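Suppressor of fused homolog (Drosophila melanogaster, PDB 6LPH) probably binds and sequesters DNA-binding transcription factors, and is represented here by its N-terminal, SUFU-family part in complex with Fused. Local coordinates at residues A[15-25]-A[75-83]; A[98-106]-A[139-150]. All blocks are in the same frame, centred on the assembly; numbering follows the deposited sequence.

Interaction 1 (A[15-25]-A[75-83])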
loop_
_atom_site.group_PDB
_atom_site.type_symbol
_atom_site.label_atom_id
_atom_site.label_comp_id
_atom_site.label_asym_id
_atom_site.label_seq_id
_atom_site.Cartn_x
_atom_site.Cartn_y
_atom_site.Cartn_z
ATOM N N PRO A 15 -18.102 -10.269 -8.984
ATOM C CA PRO A 15 -16.999 -10.157 -9.933
ATOM C C PRO A 15 -15.850 -11.033 -9.454
ATOM O O PRO A 15 -15.420 -10.908 -8.308
ATOM C CB PRO A 15 -16.652 -8.656 -9.933
ATOM C CG PRO A 15 -17.621 -7.999 -8.987
ATOM C CD PRO A 15 -18.215 -9.069 -8.131
ATOM N N PRO A 16 -15.382 -11.942 -10.327
ATOM C CA PRO A 16 -14.544 -13.078 -9.930
ATOM C C PRO A 16 -13.158 -12.705 -9.417
ATOM O O PRO A 16 -12.635 -13.384 -8.515
ATOM C CB PRO A 16 -14.438 -13.931 -11.208
ATOM C CG PRO A 16 -15.264 -13.252 -12.242
ATOM C CD PRO A 16 -15.601 -11.881 -11.784
ATOM N N GLY A 17 -12.556 -11.662 -9.990
ATOM C CA GLY A 17 -11.263 -11.198 -9.501
ATOM C C GLY A 17 -11.426 -10.577 -8.127
ATOM O O GLY A 17 -10.692 -10.909 -7.181
ATOM N N LEU A 18 -12.392 -9.679 -8.002
ATOM C CA LEU A 18 -12.673 -9.030 -6.706
ATOM C C LEU A 18 -12.960 -10.116 -5.638
ATOM O O LEU A 18 -12.357 -10.116 -4.570
ATOM C CB LEU A 18 -13.865 -8.086 -6.865
ATOM C CG LEU A 18 -14.076 -6.811 -6.033
ATOM C CD1 LEU A 18 -15.568 -6.541 -6.047
ATOM C CD2 LEU A 18 -13.555 -6.862 -4.625
ATOM N N LYS A 19 -13.829 -11.072 -5.961
ATOM C CA LYS A 19 -14.199 -12.138 -5.004
ATOM C C LYS A 19 -12.982 -12.962 -4.515
ATOM O O LYS A 19 -12.877 -13.269 -3.315
ATOM C CB LYS A 19 -15.290 -13.063 -5.595
ATOM C CG LYS A 19 -15.794 -14.147 -4.621
ATOM C CD LYS A 19 -16.833 -15.076 -5.237
ATOM C CE LYS A 19 -17.596 -15.820 -4.146
ATOM N NZ LYS A 19 -16.681 -16.518 -3.215
ATOM N N ALA A 20 -12.075 -13.328 -5.431
ATOM C CA ALA A 20 -10.839 -14.074 -5.070
ATOM C C ALA A 20 -9.971 -13.316 -4.062
ATOM O O ALA A 20 -9.469 -13.880 -3.083
ATOM C CB ALA A 20 -10.020 -14.368 -6.309
ATOM N N ILE A 21 -9.804 -12.022 -4.308
ATOM C CA ILE A 21 -9.004 -11.197 -3.416
ATOM C C ILE A 21 -9.685 -11.080 -2.048
ATOM O O ILE A 21 -9.033 -11.283 -1.027
ATOM C CB ILE A 21 -8.703 -9.808 -4.035
ATOM C CG1 ILE A 21 -7.826 -9.998 -5.309
ATOM C CG2 ILE A 21 -7.999 -8.912 -3.010
ATOM C CD1 ILE A 21 -7.727 -8.746 -6.182
ATOM N N ILE A 22 -10.985 -10.767 -2.049
ATOM C CA ILE A 22 -11.784 -10.681 -0.791
ATOM C C ILE A 22 -11.735 -11.977 -0.003
ATOM O O ILE A 22 -11.555 -11.962 1.225
ATOM C CB ILE A 22 -13.265 -10.291 -1.069
ATOM C CG1 ILE A 22 -13.366 -8.865 -1.641
ATOM C CG2 ILE A 22 -14.148 -10.458 0.177
ATOM C CD1 ILE A 22 -12.799 -7.792 -0.767
ATOM N N ASP A 23 -11.882 -13.109 -0.707
ATOM C CA ASP A 23 -11.746 -14.409 -0.067
ATOM C C ASP A 23 -10.370 -14.639 0.562
ATOM O O ASP A 23 -10.274 -15.072 1.717
ATOM C CB ASP A 23 -12.108 -15.532 -1.044
ATOM C CG ASP A 23 -13.599 -15.571 -1.347
ATOM O OD1 ASP A 23 -14.019 -16.267 -2.293
ATOM O OD2 ASP A 23 -14.366 -14.885 -0.626
ATOM N N HIS A 24 -9.310 -14.330 -0.180
ATOM C CA HIS A 24 -7.943 -14.367 0.356
ATOM C C HIS A 24 -7.784 -13.512 1.594
ATOM O O HIS A 24 -7.207 -13.961 2.599
ATOM C CB HIS A 24 -6.958 -13.912 -0.714
ATOM C CG HIS A 24 -5.521 -14.142 -0.354
ATOM N ND1 HIS A 24 -5.069 -15.324 0.112
ATOM C CD2 HIS A 24 -4.410 -13.298 -0.431
ATOM C CE1 HIS A 24 -3.736 -15.238 0.340
ATOM N NE2 HIS A 24 -3.336 -14.003 -0.002
ATOM N N LEU A 25 -8.266 -12.269 1.531
ATOM C CA LEU A 25 -8.202 -11.374 2.711
ATOM C C LEU A 25 -9.018 -11.913 3.893
ATOM O O LEU A 25 -8.648 -11.710 5.063
ATOM C CB LEU A 25 -8.639 -9.955 2.372
ATOM C CG LEU A 25 -7.693 -9.193 1.426
ATOM C CD1 LEU A 25 -8.279 -7.852 0.966
ATOM C CD2 LEU A 25 -6.341 -8.995 2.108
ATOM N N ILE A 75 -4.850 -2.373 1.208
ATOM C CA ILE A 75 -4.822 -3.286 0.001
ATOM C C ILE A 75 -5.688 -2.704 -1.115
ATOM O O ILE A 75 -6.856 -2.381 -0.875
ATOM C CB ILE A 75 -5.240 -4.737 0.319
ATOM C CG1 ILE A 75 -4.409 -5.308 1.468
ATOM C CG2 ILE A 75 -5.071 -5.642 -0.942
ATOM C CD1 ILE A 75 -5.105 -5.234 2.801
ATOM N N SER A 76 -5.114 -2.537 -2.321
ATOM C CA SER A 76 -5.840 -1.924 -3.451
ATOM C C SER A 76 -6.606 -2.952 -4.258
ATOM O O SER A 76 -6.254 -4.152 -4.269
ATOM C CB SER A 76 -4.859 -1.216 -4.419
ATOM O OG SER A 76 -4.154 -2.173 -5.248
ATOM N N PHE A 77 -7.636 -2.476 -4.961
ATOM C CA PHE A 77 -8.389 -3.311 -5.910
ATOM C C PHE A 77 -8.565 -2.484 -7.159
ATOM O O PHE A 77 -9.243 -1.430 -7.120
ATOM C CB PHE A 77 -9.790 -3.629 -5.388
ATOM C CG PHE A 77 -9.817 -4.396 -4.093
ATOM C CD1 PHE A 77 -9.615 -3.745 -2.869
ATOM C CD2 PHE A 77 -10.130 -5.757 -4.084
ATOM C CE1 PHE A 77 -9.671 -4.443 -1.667
ATOM C CE2 PHE A 77 -10.203 -6.449 -2.877
ATOM C CZ PHE A 77 -9.968 -5.794 -1.665
ATOM N N GLY A 78 -7.988 -2.962 -8.262
ATOM C CA GLY A 78 -8.154 -2.319 -9.555
ATOM C C GLY A 78 -7.005 -2.487 -10.527
ATOM O O GLY A 78 -7.228 -2.367 -11.723
ATOM N N LEU A 79 -5.780 -2.721 -10.029
ATOM C CA LEU A 79 -4.612 -2.970 -10.908
ATOM C C LEU A 79 -4.672 -4.374 -11.505
ATOM O O LEU A 79 -4.170 -4.609 -12.612
ATOM C CB LEU A 79 -3.268 -2.736 -10.161
ATOM C CG LEU A 79 -3.064 -1.246 -9.791
ATOM C CD1 LEU A 79 -1.986 -1.100 -8.749
ATOM C CD2 LEU A 79 -2.592 -0.549 -11.038
ATOM N N SER A 80 -5.291 -5.291 -10.774
ATOM C CA SER A 80 -5.589 -6.629 -11.315
ATOM C C SER A 80 -6.975 -6.613 -11.988
ATOM O O SER A 80 -7.697 -5.600 -11.930
ATOM C CB SER A 80 -5.522 -7.674 -10.205
ATOM O OG SER A 80 -6.595 -7.498 -9.296
ATOM N N ASP A 81 -7.336 -7.713 -12.648
ATOM C CA ASP A 81 -8.597 -7.760 -13.376
ATOM C C ASP A 81 -9.715 -8.210 -12.432
ATOM O O ASP A 81 -9.954 -9.415 -12.277
ATOM C CB ASP A 81 -8.483 -8.696 -14.591
ATOM C CG ASP A 81 -9.764 -8.766 -15.406
ATOM O OD1 ASP A 81 -9.818 -9.565 -16.365
ATOM O OD2 ASP A 81 -10.732 -8.044 -15.084
ATOM N N LEU A 82 -10.382 -7.239 -11.803
ATOM C CA LEU A 82 -11.482 -7.517 -10.870
ATOM C C LEU A 82 -12.702 -8.171 -11.538
ATOM O O LEU A 82 -13.445 -8.911 -10.899
ATOM C CB LEU A 82 -11.944 -6.202 -10.229
ATOM C CG LEU A 82 -10.872 -5.408 -9.438
ATOM C CD1 LEU A 82 -11.461 -4.110 -8.822
ATOM C CD2 LEU A 82 -10.225 -6.296 -8.369
ATOM N N HIS A 83 -12.932 -7.870 -12.809
ATOM C CA HIS A 83 -14.232 -8.160 -13.412
ATOM C C HIS A 83 -14.244 -9.233 -14.450
ATOM O O HIS A 83 -15.232 -9.913 -14.583
ATOM C CB HIS A 83 -14.838 -6.893 -13.979
ATOM C CG HIS A 83 -14.964 -5.792 -12.970
ATOM N ND1 HIS A 83 -16.004 -5.710 -12.120
ATOM C CD2 HIS A 83 -14.154 -4.692 -12.715
ATOM C CE1 HIS A 83 -15.863 -4.611 -11.342
ATOM N NE2 HIS A 83 -14.725 -3.995 -11.703
#
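The ring of F77 is met by four side chains of helix 16-25, L18, I21, I22 and L25, in a helix-on-sheet packing: the helix runs nearly antiparallel to strand 75-77, their segment axes 10.3 Å apart at an angle of 164°. F77 turns its CD2, CE2 and CZ atoms to the helix, and the one methyl that each of the four sends to the ring arrives obliquely. I21 slides past F77 in the opposite direction; its CG2, anti to the backbone N, presses tightly on F77 CE2 at 3.3 Å. The longer branch of I21 goes on to end with CD1 3.5 Å from S80 OG, a hydroxyl hydrogen-bonded to E103, and also near L82 CD2. L18 and I22 each cross F77 at about a right angle, L18 CD2 lying 3.6 Å from F77 CD2 and I22 CD1 touching CE2 and CZ. L18 and I22 also pack on an aromatic and an apolar side chain of the bound peptide, so the same two residues serve the sheet and the peptide. L25 comes at F77 from the opposite direction and splits its methyls: CD1 goes to F77 CZ, and CD2 lies 4.0 Å from I75 CD1. At the N-terminal end of the helix P15 CB sits 3.7 Å from H83 ND1. There G17, which has no side chain, lets its CA come within 3.9 Å of L82 CA and point a C-H at D81 O. L82 O takes a weak bond from G17 N and a straighter one from L18 N, 3.2 Å long with an N-H...O angle of 160°, on a lone pair in the carbonyl plane.

Interaction 2 (A[98-106]-A[139-150])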
loop_
_atom_site.group_PDB
_atom_site.type_symbol
_atom_site.label_atom_id
_atom_site.label_comp_id
_atom_site.label_asym_id
_atom_site.label_seq_id
_atom_site.Cartn_x
_atom_site.Cartn_y
_atom_site.Cartn_z
ATOM N N SER A 98 -3.471 -11.409 -14.068
ATOM C CA SER A 98 -4.789 -10.790 -13.966
ATOM C C SER A 98 -4.565 -9.281 -14.119
ATOM O O SER A 98 -3.964 -8.677 -13.242
ATOM C CB SER A 98 -5.411 -11.093 -12.590
ATOM O OG SER A 98 -6.646 -10.422 -12.425
ATOM N N GLY A 99 -5.007 -8.685 -15.227
ATOM C CA GLY A 99 -4.789 -7.246 -15.465
ATOM C C GLY A 99 -3.302 -6.983 -15.488
ATOM O O GLY A 99 -2.565 -7.703 -16.171
ATOM N N MET A 100 -2.854 -5.984 -14.723
ATOM C CA MET A 100 -1.410 -5.754 -14.588
ATOM C C MET A 100 -0.687 -6.849 -13.792
ATOM O O MET A 100 0.534 -6.913 -13.811
ATOM C CB MET A 100 -1.103 -4.348 -14.028
ATOM C CG MET A 100 -1.619 -3.248 -14.946
ATOM S SD MET A 100 -0.785 -1.671 -14.672
ATOM C CE MET A 100 0.689 -1.891 -15.686
ATOM N N GLY A 101 -1.431 -7.717 -13.112
ATOM C CA GLY A 101 -0.833 -8.911 -12.496
ATOM C C GLY A 101 -0.433 -8.707 -11.041
ATOM O O GLY A 101 0.231 -9.570 -10.428
ATOM N N PHE A 102 -0.841 -7.565 -10.486
ATOM C CA PHE A 102 -0.565 -7.284 -9.090
ATOM C C PHE A 102 -1.582 -6.306 -8.488
ATOM O O PHE A 102 -2.352 -5.678 -9.237
ATOM C CB PHE A 102 0.872 -6.737 -8.936
ATOM C CG PHE A 102 1.052 -5.345 -9.484
ATOM C CD1 PHE A 102 0.940 -4.238 -8.657
ATOM C CD2 PHE A 102 1.314 -5.152 -10.835
ATOM C CE1 PHE A 102 1.111 -2.958 -9.159
ATOM C CE2 PHE A 102 1.465 -3.877 -11.340
ATOM C CZ PHE A 102 1.362 -2.784 -10.506
ATOM N N GLU A 103 -1.620 -6.238 -7.148
ATOM C CA GLU A 103 -2.247 -5.124 -6.440
ATOM C C GLU A 103 -1.219 -4.547 -5.496
ATOM O O GLU A 103 -0.223 -5.205 -5.168
ATOM C CB GLU A 103 -3.531 -5.522 -5.662
ATOM C CG GLU A 103 -4.697 -6.001 -6.571
ATOM C CD GLU A 103 -5.390 -4.902 -7.369
ATOM O OE1 GLU A 103 -5.051 -3.673 -7.245
ATOM O OE2 GLU A 103 -6.335 -5.270 -8.109
ATOM N N LEU A 104 -1.471 -3.301 -5.074
ATOM C CA LEU A 104 -0.598 -2.621 -4.151
ATOM C C LEU A 104 -1.014 -2.863 -2.697
ATOM O O LEU A 104 -2.223 -2.857 -2.377
ATOM C CB LEU A 104 -0.677 -1.115 -4.394
ATOM C CG LEU A 104 -0.180 -0.676 -5.792
ATOM C CD1 LEU A 104 -0.492 0.794 -6.035
ATOM C CD2 LEU A 104 1.322 -0.941 -5.941
ATOM N N THR A 105 -0.023 -3.077 -1.826
ATOM C CA THR A 105 -0.264 -3.022 -0.387
ATOM C C THR A 105 0.669 -2.007 0.307
ATOM O O THR A 105 1.676 -1.566 -0.272
ATOM C CB THR A 105 -0.202 -4.396 0.310
ATOM O OG1 THR A 105 1.156 -4.774 0.510
ATOM C CG2 THR A 105 -0.918 -5.516 -0.537
ATOM N N PHE A 106 0.328 -1.634 1.536
ATOM C CA PHE A 106 1.170 -0.683 2.264
ATOM C C PHE A 106 0.961 -0.948 3.756
ATOM O O PHE A 106 -0.156 -1.266 4.180
ATOM C CB PHE A 106 0.776 0.730 1.858
ATOM C CG PHE A 106 1.559 1.846 2.553
ATOM C CD1 PHE A 106 2.960 1.933 2.441
ATOM C CD2 PHE A 106 0.885 2.841 3.250
ATOM C CE1 PHE A 106 3.681 2.970 3.023
ATOM C CE2 PHE A 106 1.603 3.922 3.834
ATOM C CZ PHE A 106 3.000 3.969 3.734
ATOM N N ILE A 139 0.116 5.962 -7.324
ATOM C CA ILE A 139 1.011 4.917 -7.838
ATOM C C ILE A 139 0.283 4.098 -8.913
ATOM O O ILE A 139 0.856 3.795 -9.971
ATOM C CB ILE A 139 1.609 4.010 -6.724
ATOM C CG1 ILE A 139 2.501 4.837 -5.777
ATOM C CG2 ILE A 139 2.367 2.801 -7.340
ATOM C CD1 ILE A 139 2.722 4.152 -4.432
ATOM N N GLY A 140 -0.978 3.769 -8.648
ATOM C CA GLY A 140 -1.843 3.168 -9.656
ATOM C C GLY A 140 -1.875 3.926 -10.979
ATOM O O GLY A 140 -1.738 3.313 -12.040
ATOM N N ARG A 141 -2.032 5.250 -10.931
ATOM C CA ARG A 141 -2.046 6.064 -12.168
ATOM C C ARG A 141 -0.716 5.986 -12.886
ATOM O O ARG A 141 -0.668 5.876 -14.103
ATOM C CB ARG A 141 -2.366 7.546 -11.894
ATOM C CG ARG A 141 -3.842 7.897 -11.957
ATOM C CD ARG A 141 -4.078 9.401 -11.790
ATOM N NE ARG A 141 -3.644 9.860 -10.465
ATOM C CZ ARG A 141 -4.401 9.828 -9.370
ATOM N NH1 ARG A 141 -5.645 9.386 -9.443
ATOM N NH2 ARG A 141 -3.922 10.233 -8.200
ATOM N N TYR A 142 0.365 6.024 -12.114
ATOM C CA TYR A 142 1.704 5.980 -12.657
ATOM C C TYR A 142 1.860 4.663 -13.465
ATOM O O TYR A 142 2.275 4.681 -14.636
ATOM C CB TYR A 142 2.709 6.082 -11.492
ATOM C CG TYR A 142 4.135 5.794 -11.877
ATOM C CD1 TYR A 142 4.772 6.547 -12.871
ATOM C CD2 TYR A 142 4.854 4.779 -11.256
ATOM C CE1 TYR A 142 6.090 6.300 -13.221
ATOM C CE2 TYR A 142 6.186 4.523 -11.602
ATOM C CZ TYR A 142 6.783 5.284 -12.587
ATOM O OH TYR A 142 8.085 5.049 -12.948
ATOM N N CYS A 143 1.462 3.544 -12.861
ATOM C CA CYS A 143 1.528 2.245 -13.549
ATOM C C CYS A 143 0.659 2.181 -14.820
ATOM O O CYS A 143 1.121 1.684 -15.861
ATOM C CB CYS A 143 1.168 1.099 -12.589
ATOM S SG CYS A 143 2.416 0.894 -11.308
ATOM N N PHE A 144 -0.579 2.687 -14.748
ATOM C CA PHE A 144 -1.470 2.705 -15.931
ATOM C C PHE A 144 -0.877 3.568 -17.039
ATOM O O PHE A 144 -0.861 3.187 -18.209
ATOM C CB PHE A 144 -2.885 3.218 -15.586
ATOM C CG PHE A 144 -3.826 2.167 -15.035
ATOM C CD1 PHE A 144 -3.367 1.101 -14.292
ATOM C CD2 PHE A 144 -5.209 2.278 -15.243
ATOM C CE1 PHE A 144 -4.248 0.143 -13.777
ATOM C CE2 PHE A 144 -6.088 1.333 -14.723
ATOM C CZ PHE A 144 -5.606 0.252 -13.992
ATOM N N GLN A 145 -0.381 4.739 -16.664
ATOM C CA GLN A 145 0.066 5.699 -17.655
ATOM C C GLN A 145 1.382 5.322 -18.303
ATOM O O GLN A 145 1.578 5.595 -19.490
ATOM C CB GLN A 145 0.098 7.101 -17.061
ATOM C CG GLN A 145 -1.326 7.623 -16.862
ATOM C CD GLN A 145 -1.429 8.843 -15.963
ATOM O OE1 GLN A 145 -0.432 9.327 -15.420
ATOM N NE2 GLN A 145 -2.652 9.343 -15.796
ATOM N N THR A 146 2.277 4.670 -17.566
ATOM C CA THR A 146 3.518 4.225 -18.201
ATOM C C THR A 146 3.443 2.789 -18.762
ATOM O O THR A 146 4.230 2.418 -19.640
ATOM C CB THR A 146 4.740 4.364 -17.267
ATOM O OG1 THR A 146 4.570 3.490 -16.154
ATOM C CG2 THR A 146 4.913 5.809 -16.753
ATOM N N GLY A 147 2.512 1.982 -18.253
ATOM C CA GLY A 147 2.397 0.589 -18.683
ATOM C C GLY A 147 3.377 -0.371 -18.019
ATOM O O GLY A 147 3.309 -1.570 -18.269
ATOM N N ASN A 148 4.299 0.131 -17.194
ATOM C CA ASN A 148 5.183 -0.749 -16.409
ATOM C C ASN A 148 4.456 -1.253 -15.153
ATOM O O ASN A 148 3.924 -0.454 -14.383
ATOM C CB ASN A 148 6.515 -0.084 -15.945
ATOM C CG ASN A 148 7.001 1.070 -16.830
ATOM O OD1 ASN A 148 7.018 0.991 -18.064
ATOM N ND2 ASN A 148 7.458 2.142 -16.176
ATOM N N GLY A 149 4.432 -2.569 -14.956
ATOM C CA GLY A 149 3.988 -3.168 -13.701
ATOM C C GLY A 149 5.126 -3.045 -12.683
ATOM O O GLY A 149 6.196 -2.518 -12.991
ATOM N N LEU A 150 4.904 -3.515 -11.465
ATOM C CA LEU A 150 5.940 -3.444 -10.442
ATOM C C LEU A 150 6.358 -4.848 -10.105
ATOM O O LEU A 150 5.512 -5.735 -10.118
ATOM C CB LEU A 150 5.400 -2.751 -9.195
ATOM C CG LEU A 150 5.037 -1.265 -9.388
ATOM C CD1 LEU A 150 4.305 -0.728 -8.159
ATOM C CD2 LEU A 150 6.295 -0.445 -9.651
#
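M100 reaches from the type II' turn S98-G101 to the C-terminal end of helix 139-146, which packs nearly antiparallel (153°) on strand 102-106 in a helix-on-sheet arrangement. From CB, with chi1 -61° holding CG anti to the carbonyl carbon, the chain runs through CG almost extended to SD. SD lies beside F144, 3.8 Å from its CD1 in an oblique Met-aromatic contact, and 4.0 Å from C143 CB. A bend at chi3 then carries CE to the C-terminal end of the helix, where it meets C143 O at 3.6 Å, G147 O, and the N148-G149 peptide. Deeper in, F102 points its ring at the helix and the chain that follows it. C143 SG approaches the ring edge, 3.9 Å from F102 CZ, while L150 CB stands over one face, offset toward the rim. F102 CE2 touches G149 CA and lies 3.5 Å from L150 N. Putting an alanine here would probably open a gap between the G149-L150 backbone and C143, leaving the sulfur without its aromatic edge. L104 closes the row: its CD1 packs on I139 CG2 at 3.7 Å, and its CD2 meets L150 CD1, the two leucines crossing at about a right angle. Outside the pair, F102 also touches C194 and L104 touches I196, both on the neighbouring strand 189-199. Apolar carbons, aromatic rings and two sulfurs carry the contact; with no hydrogen bonds between the segments, burial of apolar surface and close van der Waals fit probably hold them together, perhaps helped at M100 CE by the partial negative charge of the carbonyls at the helix end.

The two interactions come in series along the chain, interaction 1 (15-25 with 75-83) closing before interaction 2 (98-106 with 139-150) opens, and their centres lie about 14 Å apart. They share one mixed sheet, in which strands 71-77 and 97-109 are antiparallel neighbours. Helix 16-28 covers one face of it and helix 131-146 the other, so that here the sheet of this SUFU-family part is sandwiched between two helices. E103 ties them together: its OE2 lies 2.5 Å from S80 OG and its OE1 2.7 Å from S76 OG, both probable hydrogen bonds. L79 packs against F144, so the loop after strand 71-77 links the peptide-contacting helix side to the opposite layer.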